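Local coordinates for RagB/SusD domain protein (Flavobacterium johnsoniae, PDB 5J5U) that binds chitin as a SusD homologue, probably helping to hold chitin chains at the outer membrane for uptake and degradation, at residues H48-G51 / V55-Y58; V103-K108 / D155-Q160; N271-L276 / D386-A391. One frame throughout, in Å; residues are numbered along the deposited sequence.

Contact 1: residues H48-G51 / V55-Y58; sequences HYSG and VTEY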
loop_
_atom_site.group_PDB
_atom_site.type_symbol
_atom_site.label_atom_id
_atom_site.label_comp_id
_atom_site.label_asym_id
_atom_site.label_seq_id
_atom_site.Cartn_x
_atom_site.Cartn_y
_atom_site.Cartn_z
ATOM N N HIS A 48 -0.670 -10.987 4.114
ATOM C CA HIS A 48 -1.873 -10.857 3.333
ATOM C C HIS A 48 -2.140 -12.181 2.580
ATOM O O HIS A 48 -3.293 -12.610 2.451
ATOM C CB HIS A 48 -1.740 -9.707 2.334
ATOM C CG HIS A 48 -2.141 -8.375 2.887
ATOM N ND1 HIS A 48 -1.918 -7.194 2.210
ATOM C CD2 HIS A 48 -2.735 -8.033 4.051
ATOM C CE1 HIS A 48 -2.373 -6.183 2.932
ATOM N NE2 HIS A 48 -2.866 -6.667 4.057
ATOM N N TYR A 49 -1.082 -12.829 2.081
ATOM C CA TYR A 49 -1.256 -14.044 1.259
ATOM C C TYR A 49 -0.360 -15.229 1.631
ATOM O O TYR A 49 0.758 -15.049 2.161
ATOM C CB TYR A 49 -0.983 -13.726 -0.217
ATOM C CG TYR A 49 -1.568 -12.429 -0.730
ATOM C CD1 TYR A 49 -2.905 -12.344 -1.098
ATOM C CD2 TYR A 49 -0.776 -11.309 -0.885
ATOM C CE1 TYR A 49 -3.440 -11.185 -1.592
ATOM C CE2 TYR A 49 -1.307 -10.116 -1.398
ATOM C CZ TYR A 49 -2.645 -10.063 -1.747
ATOM O OH TYR A 49 -3.187 -8.888 -2.237
ATOM N N SER A 50 -0.815 -16.439 1.299
ATOM C CA SER A 50 0.067 -17.612 1.333
ATOM C C SER A 50 -0.419 -18.740 0.396
ATOM O O SER A 50 -1.586 -18.806 0.045
ATOM C CB SER A 50 0.208 -18.118 2.779
ATOM O OG SER A 50 1.346 -18.955 2.914
ATOM N N GLY A 51 0.466 -19.637 -0.016
ATOM C CA GLY A 51 0.014 -20.761 -0.812
ATOM C C GLY A 51 0.709 -21.016 -2.126
ATOM O O GLY A 51 0.994 -22.167 -2.455
ATOM N N VAL A 55 5.131 -16.582 -3.685
ATOM C CA VAL A 55 4.831 -15.771 -2.509
ATOM C C VAL A 55 5.300 -16.494 -1.234
ATOM O O VAL A 55 5.978 -15.907 -0.389
ATOM C CB VAL A 55 3.319 -15.419 -2.447
ATOM C CG1 VAL A 55 3.002 -14.675 -1.199
ATOM C CG2 VAL A 55 2.899 -14.571 -3.673
ATOM N N THR A 56 4.989 -17.780 -1.133
ATOM C CA THR A 56 5.310 -18.541 0.063
ATOM C C THR A 56 6.800 -18.758 0.215
ATOM O O THR A 56 7.361 -18.538 1.311
ATOM C CB THR A 56 4.657 -19.941 0.085
ATOM O OG1 THR A 56 3.279 -19.840 -0.269
ATOM C CG2 THR A 56 4.804 -20.573 1.480
ATOM N N GLU A 57 7.422 -19.201 -0.879
ATOM C CA GLU A 57 8.835 -19.554 -0.859
ATOM C C GLU A 57 9.690 -18.342 -0.568
ATOM O O GLU A 57 10.607 -18.443 0.252
ATOM C CB GLU A 57 9.265 -20.210 -2.173
ATOM C CG GLU A 57 10.771 -20.510 -2.292
ATOM C CD GLU A 57 11.257 -21.662 -1.384
ATOM O OE1 GLU A 57 10.497 -22.146 -0.525
ATOM O OE2 GLU A 57 12.416 -22.091 -1.531
ATOM N N TYR A 58 9.365 -17.193 -1.166
ATOM C CA TYR A 58 10.239 -16.028 -0.984
ATOM C C TYR A 58 9.664 -14.976 -0.025
ATOM O O TYR A 58 10.403 -14.496 0.853
ATOM C CB TYR A 58 10.576 -15.406 -2.347
ATOM C CG TYR A 58 11.198 -16.438 -3.267
ATOM C CD1 TYR A 58 12.498 -16.890 -3.051
ATOM C CD2 TYR A 58 10.468 -17.020 -4.303
ATOM C CE1 TYR A 58 13.067 -17.849 -3.859
ATOM C CE2 TYR A 58 11.040 -17.995 -5.126
ATOM C CZ TYR A 58 12.344 -18.402 -4.892
ATOM O OH TYR A 58 12.930 -19.362 -5.687
#
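The polar link of this contact is a single hydrogen bond, from Gly51 N, just past the short strand, to Thr56 OG1 in the helix, 2.8 Å long with an N-H...O angle of 148°. The same hydroxyl bonds to the carbonyl oxygen of Ser52, one helical turn earlier, so it joins the incoming chain to the start of the helix. Threonine suits the place because chi1 of -47° sets OG1 beside its own backbone N, where it faces Gly51. Ser50 OG lies 3.8 Å from Thr56 OG1, too far to bond, and turns instead to the carbonyl oxygen of Arg303.

The apolar part is slight. Val55 sends CG1 to Tyr49 CB, 4.2 Å away, while the tyrosine ring leads off to Leu39 and Phe413. Val55 also packs on Leu39 and Ile40 of helix 31-45, so a compact apolar side chain suits this buried place.

Backbone shape decides the remaining residue. Gly51 takes phi of 127°, an angle at which a beta carbon would be pressed against the carbonyl oxygen of Ser50.

All five touching residues are buried, and Ser50 pairs through its backbone with His259 in a two-stranded antiparallel sheet. The contact closes the short connection from strand 49-50 to helix 53-60, within a mostly helical SusD-like fold.

Contact 2: residues V103-K108 / D155-Q160; sequences VAKIMK and DESFTQ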
loop_
_atom_site.group_PDB
_atom_site.type_symbol
_atom_site.label_atom_id
_atom_site.label_comp_id
_atom_site.label_asym_id
_atom_site.label_seq_id
_atom_site.Cartn_x
_atom_site.Cartn_y
_atom_site.Cartn_z
ATOM N N VAL A 103 -0.376 19.030 -10.205
ATOM C CA VAL A 103 -0.769 17.629 -10.308
ATOM C C VAL A 103 0.484 16.741 -10.422
ATOM O O VAL A 103 0.670 15.791 -9.650
ATOM C CB VAL A 103 -1.728 17.400 -11.507
ATOM C CG1 VAL A 103 -1.795 15.933 -11.877
ATOM C CG2 VAL A 103 -3.128 17.921 -11.178
ATOM N N ALA A 104 1.359 17.093 -11.356
ATOM C CA ALA A 104 2.598 16.387 -11.524
ATOM C C ALA A 104 3.350 16.309 -10.201
ATOM O O ALA A 104 3.860 15.249 -9.850
ATOM C CB ALA A 104 3.443 17.052 -12.582
ATOM N N LYS A 105 3.398 17.408 -9.455
ATOM C CA LYS A 105 4.147 17.407 -8.188
ATOM C C LYS A 105 3.532 16.419 -7.192
ATOM O O LYS A 105 4.263 15.663 -6.514
ATOM C CB LYS A 105 4.217 18.815 -7.577
ATOM C CG LYS A 105 5.442 19.609 -8.045
ATOM C CD LYS A 105 5.474 21.023 -7.483
ATOM C CE LYS A 105 4.169 21.742 -7.762
ATOM N NZ LYS A 105 4.237 23.178 -7.435
ATOM N N ILE A 106 2.193 16.401 -7.136
ATOM C CA ILE A 106 1.485 15.441 -6.297
ATOM C C ILE A 106 1.838 14.034 -6.787
ATOM O O ILE A 106 2.212 13.167 -5.992
ATOM C CB ILE A 106 -0.043 15.683 -6.313
ATOM C CG1 ILE A 106 -0.355 17.049 -5.710
ATOM C CG2 ILE A 106 -0.777 14.659 -5.481
ATOM C CD1 ILE A 106 -1.779 17.459 -5.881
ATOM N N MET A 107 1.803 13.843 -8.108
ATOM C CA MET A 107 2.175 12.555 -8.662
ATOM C C MET A 107 3.558 12.186 -8.142
ATOM O O MET A 107 3.767 11.052 -7.695
ATOM C CB MET A 107 2.177 12.572 -10.195
ATOM C CG MET A 107 0.808 12.516 -10.829
ATOM S SD MET A 107 -0.098 10.999 -10.504
ATOM C CE MET A 107 0.904 9.754 -11.300
ATOM N N LYS A 108 4.477 13.157 -8.151
ATOM C CA LYS A 108 5.870 12.834 -7.897
ATOM C C LYS A 108 6.021 12.320 -6.477
ATOM O O LYS A 108 6.852 11.439 -6.219
ATOM C CB LYS A 108 6.788 14.024 -8.149
ATOM C CG LYS A 108 8.214 13.790 -7.650
ATOM C CD LYS A 108 9.260 14.380 -8.578
ATOM C CE LYS A 108 9.619 15.795 -8.202
ATOM N NZ LYS A 108 9.849 15.975 -6.750
ATOM N N ASP A 155 1.745 20.627 0.510
ATOM C CA ASP A 155 1.224 21.895 1.004
ATOM C C ASP A 155 1.071 22.917 -0.136
ATOM O O ASP A 155 -0.051 23.387 -0.474
ATOM C CB ASP A 155 2.151 22.428 2.084
ATOM C CG ASP A 155 1.696 23.747 2.641
ATOM O OD1 ASP A 155 0.968 23.740 3.661
ATOM O OD2 ASP A 155 2.066 24.788 2.048
ATOM N N GLU A 156 2.197 23.202 -0.778
ATOM C CA GLU A 156 2.199 24.187 -1.845
ATOM C C GLU A 156 1.341 23.784 -3.029
ATOM O O GLU A 156 0.779 24.648 -3.688
ATOM C CB GLU A 156 3.619 24.457 -2.319
ATOM C CG GLU A 156 4.476 25.088 -1.255
ATOM C CD GLU A 156 5.894 25.279 -1.710
ATOM O OE1 GLU A 156 6.199 24.921 -2.867
ATOM O OE2 GLU A 156 6.695 25.815 -0.917
ATOM N N SER A 157 1.245 22.487 -3.310
ATOM C CA SER A 157 0.463 22.024 -4.455
ATOM C C SER A 157 -1.026 22.128 -4.188
ATOM O O SER A 157 -1.804 22.407 -5.100
ATOM C CB SER A 157 0.836 20.601 -4.818
ATOM O OG SER A 157 2.157 20.595 -5.318
ATOM N N PHE A 158 -1.410 21.902 -2.935
ATOM C CA PHE A 158 -2.776 22.146 -2.514
ATOM C C PHE A 158 -3.142 23.601 -2.761
ATOM O O PHE A 158 -4.154 23.898 -3.404
ATOM C CB PHE A 158 -2.974 21.824 -1.038
ATOM C CG PHE A 158 -4.306 22.261 -0.514
ATOM C CD1 PHE A 158 -5.458 21.572 -0.850
ATOM C CD2 PHE A 158 -4.415 23.386 0.286
ATOM C CE1 PHE A 158 -6.696 21.987 -0.373
ATOM C CE2 PHE A 158 -5.643 23.803 0.763
ATOM C CZ PHE A 158 -6.784 23.105 0.434
ATOM N N THR A 159 -2.317 24.500 -2.233
ATOM C CA THR A 159 -2.560 25.929 -2.404
ATOM C C THR A 159 -2.516 26.373 -3.887
ATOM O O THR A 159 -3.258 27.261 -4.307
ATOM C CB THR A 159 -1.553 26.724 -1.563
ATOM O OG1 THR A 159 -1.721 26.366 -0.180
ATOM C CG2 THR A 159 -1.741 28.227 -1.742
ATOM N N GLN A 160 -1.661 25.738 -4.679
ATOM C CA GLN A 160 -1.412 26.152 -6.058
ATOM C C GLN A 160 -2.541 25.772 -7.022
ATOM O O GLN A 160 -2.809 26.492 -7.985
ATOM C CB GLN A 160 -0.085 25.556 -6.517
ATOM C CG GLN A 160 0.228 25.639 -7.992
ATOM C CD GLN A 160 1.638 25.137 -8.297
ATOM O OE1 GLN A 160 2.465 24.996 -7.392
ATOM N NE2 GLN A 160 1.912 24.856 -9.567
#
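Lys105 and Gln160 reach toward each other from their two helices and cross at about a right angle. The lysine chain bends at chi3 (-53°), which turns its ammonium group to the glutamine side chain, and NZ comes to 2.5 Å from Gln160 OE1, a short hydrogen bond. NZ stands 27° out of the carbonyl plane, tilted above the amide. Gln160 runs out extended, and its other end is held as well: NE2 bonds to Asn101 OD1 and to the carbonyl oxygen of Ser98. Asn101 OD1 also accepts a weak bond from Lys105 NZ. Both ends of the amide are thus tied to helix 98-119, the oxygen to Lys105 and the nitrogen to the first turn, which fixes its sense. A glutamine suits the place because it can do both.

Nearer its root the lysine passes alongside Ser157. Its CE lies 3.4 Å from Ser157 OG and its CB 3.5 Å from the same oxygen, so methylene groups cover a hydroxyl that bonds to the carbonyl oxygen of Asp153 in its own helix.

The two helices pack antiparallel at 153°, their segment axes 9.4 Å apart, a pairing consistent with the TPR-like helical architecture of this family. Ser157 sits where the backbones come nearest, its CA 6.9 Å from Ile106 CA, and its small side chain fits that spacing.

Next to it Ile106 brings CG1 to Ser157 CB, at 3.9 Å, an apolar touch on the more deeply buried side, where the isoleucine also meets Ala185 of helix 178-195. Lys105 leans instead on Ile88 of helix 66-90, and Lys105 NZ lies 5.3 Å from Glu156 OE1, not in contact, though the opposite charge may favour it weakly.

Contact 3: residues N271-L276 / D386-A391; sequences NGDPRL and DAYVNA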
loop_
_atom_site.group_PDB
_atom_site.type_symbol
_atom_site.label_atom_id
_atom_site.label_comp_id
_atom_site.label_asym_id
_atom_site.label_seq_id
_atom_site.Cartn_x
_atom_site.Cartn_y
_atom_site.Cartn_z
ATOM N N ASN A 271 -14.753 -12.488 13.537
ATOM C CA ASN A 271 -15.345 -11.227 14.001
ATOM C C ASN A 271 -16.572 -10.825 13.189
ATOM O O ASN A 271 -17.108 -9.734 13.368
ATOM C CB ASN A 271 -14.319 -10.072 13.962
ATOM C CG ASN A 271 -13.167 -10.268 14.943
ATOM O OD1 ASN A 271 -13.349 -10.210 16.159
ATOM N ND2 ASN A 271 -11.967 -10.478 14.409
ATOM N N GLY A 272 -16.996 -11.696 12.280
ATOM C CA GLY A 272 -18.146 -11.429 11.438
ATOM C C GLY A 272 -18.044 -10.208 10.544
ATOM O O GLY A 272 -19.012 -9.475 10.393
ATOM N N ASP A 273 -16.866 -9.983 9.967
ATOM C CA ASP A 273 -16.667 -8.918 8.989
ATOM C C ASP A 273 -17.406 -9.287 7.695
ATOM O O ASP A 273 -17.283 -10.406 7.212
ATOM C CB ASP A 273 -15.167 -8.702 8.740
ATOM C CG ASP A 273 -14.856 -7.354 8.112
ATOM O OD1 ASP A 273 -15.292 -7.124 6.980
ATOM O OD2 ASP A 273 -14.162 -6.526 8.744
ATOM N N PRO A 274 -18.209 -8.361 7.147
ATOM C CA PRO A 274 -18.947 -8.647 5.906
ATOM C C PRO A 274 -18.038 -8.810 4.678
ATOM O O PRO A 274 -18.502 -9.192 3.604
ATOM C CB PRO A 274 -19.851 -7.418 5.734
ATOM C CG PRO A 274 -19.896 -6.778 7.053
ATOM C CD PRO A 274 -18.578 -7.054 7.716
ATOM N N ARG A 275 -16.756 -8.508 4.823
ATOM C CA ARG A 275 -15.878 -8.550 3.665
ATOM C C ARG A 275 -15.423 -9.960 3.372
ATOM O O ARG A 275 -14.824 -10.195 2.336
ATOM C CB ARG A 275 -14.668 -7.642 3.868
ATOM C CG ARG A 275 -14.975 -6.171 3.692
ATOM C CD ARG A 275 -13.798 -5.317 4.092
ATOM N NE ARG A 275 -13.658 -5.287 5.539
ATOM C CZ ARG A 275 -13.007 -4.337 6.197
ATOM N NH1 ARG A 275 -12.420 -3.354 5.524
ATOM N NH2 ARG A 275 -12.931 -4.373 7.517
ATOM N N LEU A 276 -15.731 -10.888 4.275
ATOM C CA LEU A 276 -15.272 -12.279 4.182
ATOM C C LEU A 276 -15.532 -12.943 2.818
ATOM O O LEU A 276 -14.590 -13.427 2.160
ATOM C CB LEU A 276 -15.921 -13.118 5.289
ATOM C CG LEU A 276 -15.563 -14.604 5.310
ATOM C CD1 LEU A 276 -14.068 -14.766 5.507
ATOM C CD2 LEU A 276 -16.314 -15.335 6.422
ATOM N N ASP A 386 -23.834 -1.973 9.497
ATOM C CA ASP A 386 -24.195 -1.275 10.723
ATOM C C ASP A 386 -24.092 -2.214 11.923
ATOM O O ASP A 386 -23.597 -1.835 12.992
ATOM C CB ASP A 386 -25.605 -0.692 10.592
ATOM C CG ASP A 386 -25.721 0.297 9.434
ATOM O OD1 ASP A 386 -24.687 0.882 9.043
ATOM O OD2 ASP A 386 -26.835 0.477 8.893
ATOM N N ALA A 387 -24.520 -3.456 11.728
ATOM C CA ALA A 387 -24.478 -4.446 12.799
ATOM C C ALA A 387 -23.037 -4.740 13.217
ATOM O O ALA A 387 -22.716 -4.772 14.412
ATOM C CB ALA A 387 -25.187 -5.728 12.368
ATOM N N TYR A 388 -22.170 -4.942 12.227
ATOM C CA TYR A 388 -20.757 -5.241 12.485
ATOM C C TYR A 388 -20.040 -4.096 13.180
ATOM O O TYR A 388 -19.370 -4.301 14.191
ATOM C CB TYR A 388 -20.057 -5.574 11.167
ATOM C CG TYR A 388 -18.544 -5.703 11.220
ATOM C CD1 TYR A 388 -17.929 -6.746 11.913
ATOM C CD2 TYR A 388 -17.733 -4.811 10.527
ATOM C CE1 TYR A 388 -16.554 -6.874 11.931
ATOM C CE2 TYR A 388 -16.353 -4.938 10.540
ATOM C CZ TYR A 388 -15.772 -5.968 11.236
ATOM O OH TYR A 388 -14.398 -6.081 11.234
ATOM N N VAL A 389 -20.187 -2.896 12.624
ATOM C CA VAL A 389 -19.570 -1.686 13.169
ATOM C C VAL A 389 -20.008 -1.439 14.614
ATOM O O VAL A 389 -19.195 -1.079 15.476
ATOM C CB VAL A 389 -19.908 -0.459 12.305
ATOM C CG1 VAL A 389 -20.058 0.788 13.169
ATOM C CG2 VAL A 389 -18.844 -0.257 11.229
ATOM N N ASN A 390 -21.295 -1.645 14.883
ATOM C CA ASN A 390 -21.816 -1.371 16.219
ATOM C C ASN A 390 -21.530 -2.494 17.221
ATOM O O ASN A 390 -21.498 -2.253 18.425
ATOM C CB ASN A 390 -23.320 -1.086 16.134
ATOM C CG ASN A 390 -23.620 0.232 15.426
ATOM O OD1 ASN A 390 -22.825 1.177 15.475
ATOM N ND2 ASN A 390 -24.759 0.290 14.742
ATOM N N ALA A 391 -21.316 -3.712 16.726
ATOM C CA ALA A 391 -21.007 -4.846 17.607
ATOM C C ALA A 391 -19.540 -4.885 18.029
ATOM O O ALA A 391 -19.199 -5.488 19.051
ATOM C CB ALA A 391 -21.376 -6.151 16.936
#
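Asp273 meets Tyr388 twice over: its CA lies over the face of the ring, 3.8 Å from the centroid, while its carboxylate takes the phenol. The bond from Tyr388 OH to Asp273 OD2, 2.5 Å long, is a weak one, with carboxylate and ring planes 59° apart. Pro274 CD covers the same face, 4.0 Å from the centroid, and Asn271 O stands at the ring edge, 3.2 Å from Tyr388 CE1. Tyr388 reaches from its helix into the loop because chi1 of 171° swings CG opposite the backbone N; a flat ring ending in a hydroxyl serves both kinds of contact.

Arg275 grips the same carboxylate side-on, NE to OD1 and NH2 to OD2, so OD2 is shared with the phenol, and its backbone N adds a capping bond to OD1. Were Asp273 an alanine, the Arg275 guanidinium would probably lose its counter-charge here and the Tyr388 hydroxyl this acceptor, leaving both with Gln406. Gly272, at positive phi, closes the Schellman motif that ends helix 262-270. The loop runs on to helix 276-279, with helix 382-391 laid against it and Ile369 and Val365 of helix 357-371 beside Pro274 and Tyr388.

In the fold
The three contacts follow one another along the chain, share no helix or strand, and do not touch: contacts 1 and 3 are closest, about 10 Å between nearest atoms, while contacts 1 and 2 lie on opposite sides of the chain's centre. Contact 1 is wholly buried and joins neighbours in sequence, a strand and the helix after it, through a backbone N-H and a hydroxyl. Contacts 2 and 3 are partly buried and join distant parts of the chain, and both use charged side chains. In contact 2 a lysine-glutamine pair spans two antiparallel helices; in contact 3 an aspartate in a loop serves one aromatic residue of a helix.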